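Local coordinates for DUF1955 domain-containing protein (Sulfolobus tokodaii, PDB 1WY6) that is of unknown function but folds as an archaeal helical repeat protein, built of successive helices stacked along one chain, at residues A[47-52]-A[59-64]. Residues are numbered along the deposited sequence; the frame is centred on the assembly and turned at random.
Sequences CNLLES and FQVLDK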
loop_
_atom_site.group_PDB
_atom_site.type_symbol
_atom_site.label_atom_id
_atom_site.label_comp_id
_atom_site.label_asym_id
_atom_site.label_seq_id
_atom_site.Cartn_x
_atom_site.Cartn_y
_atom_site.Cartn_z
ATOM N N CYS A 47 -9.499 -4.575 -4.484
ATOM C CA CYS A 47 -9.369 -4.692 -3.031
ATOM C C CYS A 47 -9.180 -6.163 -2.684
ATOM O O CYS A 47 -8.357 -6.523 -1.844
ATOM C CB CYS A 47 -10.639 -4.204 -2.318
ATOM S SG CYS A 47 -11.234 -2.536 -2.746
ATOM N N ASN A 48 -9.974 -6.999 -3.341
ATOM C CA ASN A 48 -9.947 -8.436 -3.135
ATOM C C ASN A 48 -8.570 -8.993 -3.511
ATOM O O ASN A 48 -7.974 -9.754 -2.742
ATOM C CB ASN A 48 -11.076 -9.075 -3.968
ATOM C CG ASN A 48 -11.259 -10.554 -3.690
ATOM O OD1 ASN A 48 -10.525 -11.388 -4.209
ATOM N ND2 ASN A 48 -12.250 -10.885 -2.866
ATOM N N LEU A 49 -8.054 -8.609 -4.677
ATOM C CA LEU A 49 -6.738 -9.090 -5.099
ATOM C C LEU A 49 -5.648 -8.700 -4.103
ATOM O O LEU A 49 -4.877 -9.547 -3.658
ATOM C CB LEU A 49 -6.357 -8.530 -6.476
ATOM C CG LEU A 49 -4.970 -8.952 -6.987
ATOM C CD1 LEU A 49 -4.968 -10.435 -7.335
ATOM C CD2 LEU A 49 -4.590 -8.128 -8.209
ATOM N N LEU A 50 -5.596 -7.416 -3.756
ATOM C CA LEU A 50 -4.586 -6.884 -2.844
ATOM C C LEU A 50 -4.519 -7.589 -1.488
ATOM O O LEU A 50 -3.476 -7.589 -0.831
ATOM C CB LEU A 50 -4.807 -5.375 -2.646
ATOM C CG LEU A 50 -4.740 -4.502 -3.909
ATOM C CD1 LEU A 50 -5.169 -3.069 -3.593
ATOM C CD2 LEU A 50 -3.333 -4.526 -4.473
ATOM N N GLU A 51 -5.624 -8.196 -1.074
ATOM C CA GLU A 51 -5.676 -8.899 0.200
ATOM C C GLU A 51 -4.731 -10.106 0.248
ATOM O O GLU A 51 -4.190 -10.447 1.305
ATOM C CB GLU A 51 -7.114 -9.364 0.472
ATOM C CG GLU A 51 -7.301 -10.087 1.800
ATOM C CD GLU A 51 -7.200 -9.152 2.984
ATOM O OE1 GLU A 51 -6.861 -9.626 4.094
ATOM O OE2 GLU A 51 -7.471 -7.944 2.808
ATOM N N SER A 52 -4.514 -10.748 -0.893
ATOM C CA SER A 52 -3.667 -11.929 -0.910
ATOM C C SER A 52 -2.567 -11.994 -1.964
ATOM O O SER A 52 -1.728 -12.892 -1.912
ATOM C CB SER A 52 -4.543 -13.183 -1.027
ATOM O OG SER A 52 -5.349 -13.138 -2.196
ATOM N N PHE A 59 2.803 -4.624 -7.063
ATOM C CA PHE A 59 3.084 -3.372 -7.750
ATOM C C PHE A 59 3.050 -3.449 -9.274
ATOM O O PHE A 59 2.669 -2.483 -9.926
ATOM C CB PHE A 59 4.408 -2.809 -7.232
ATOM C CG PHE A 59 4.400 -2.559 -5.744
ATOM C CD1 PHE A 59 5.407 -3.063 -4.928
ATOM C CD2 PHE A 59 3.347 -1.863 -5.152
ATOM C CE1 PHE A 59 5.361 -2.882 -3.540
ATOM C CE2 PHE A 59 3.291 -1.677 -3.774
ATOM C CZ PHE A 59 4.299 -2.189 -2.961
ATOM N N GLN A 60 3.435 -4.588 -9.844
ATOM C CA GLN A 60 3.390 -4.762 -11.301
ATOM C C GLN A 60 1.926 -4.691 -11.738
ATOM O O GLN A 60 1.588 -4.120 -12.777
ATOM C CB GLN A 60 3.943 -6.131 -11.704
ATOM C CG GLN A 60 5.419 -6.354 -11.411
ATOM C CD GLN A 60 5.823 -7.811 -11.611
ATOM O OE1 GLN A 60 5.462 -8.442 -12.611
ATOM N NE2 GLN A 60 6.580 -8.349 -10.660
ATOM N N VAL A 61 1.060 -5.303 -10.935
ATOM C CA VAL A 61 -0.367 -5.303 -11.220
ATOM C C VAL A 61 -0.917 -3.888 -11.121
ATOM O O VAL A 61 -1.594 -3.424 -12.035
ATOM C CB VAL A 61 -1.144 -6.187 -10.234
ATOM C CG1 VAL A 61 -2.637 -6.032 -10.480
ATOM C CG2 VAL A 61 -0.722 -7.647 -10.397
ATOM N N LEU A 62 -0.621 -3.206 -10.016
ATOM C CA LEU A 62 -1.096 -1.843 -9.804
ATOM C C LEU A 62 -0.638 -0.874 -10.895
ATOM O O LEU A 62 -1.397 0.005 -11.303
ATOM C CB LEU A 62 -0.650 -1.324 -8.433
ATOM C CG LEU A 62 -1.372 -1.921 -7.226
ATOM C CD1 LEU A 62 -0.790 -1.347 -5.945
ATOM C CD2 LEU A 62 -2.864 -1.611 -7.325
ATOM N N ASP A 63 0.601 -1.033 -11.353
ATOM C CA ASP A 63 1.150 -0.186 -12.412
ATOM C C ASP A 63 0.328 -0.331 -13.697
ATOM O O ASP A 63 0.183 0.606 -14.473
ATOM C CB ASP A 63 2.593 -0.592 -12.720
ATOM C CG ASP A 63 3.591 -0.060 -11.706
ATOM O OD1 ASP A 63 4.727 -0.568 -11.702
ATOM O OD2 ASP A 63 3.260 0.861 -10.930
ATOM N N LYS A 64 -0.212 -1.519 -13.924
ATOM C CA LYS A 64 -0.974 -1.748 -15.144
ATOM C C LYS A 64 -2.454 -1.439 -15.045
ATOM O O LYS A 64 -3.021 -0.828 -15.949
ATOM C CB LYS A 64 -0.792 -3.190 -15.606
ATOM C CG LYS A 64 0.532 -3.458 -16.305
ATOM C CD LYS A 64 0.707 -4.939 -16.578
ATOM C CE LYS A 64 1.769 -5.188 -17.636
ATOM N NZ LYS A 64 2.995 -4.389 -17.390
#
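Leu49 and Val61 meet tip to tip, each built toward the other helix. Take Leu49 from its root: CB is still 6.0 Å from Val61 CG1, and CG, anti to the backbone N (chi1 178°), brings the chain to 5.1 Å from that methyl. At the fork the branches part company. CD2 of Leu49 closes the rest, reaching Val61 CG1 at 3.7 Å, while CD1 of Leu49 stays 5.9 Å from both methyls of Val61, CG1 and CG2. Leu18 of helix 7-19 touches both residues, so the pair is shared with a third helix. The backbones behind them, helix 44-52 and helix 55-65, run roughly antiparallel through a very short link, forming a helical hairpin within this all-helical repeat protein. Their nearest CA atoms, those of Leu50 and Leu62, lie 9.3 Å apart. These two leucines make the second contact, a looser one, with CD2 of Leu50 set 4.1 Å from CD2 of Leu62 and the side chains crossing at about a right angle. No hydrogen bond spans the hairpin here; buried methyl groups do all the touching. Val80 of helix 78-86 also touches Leu50, and Cys47, a turn earlier, is tied by a disulfide to Cys74.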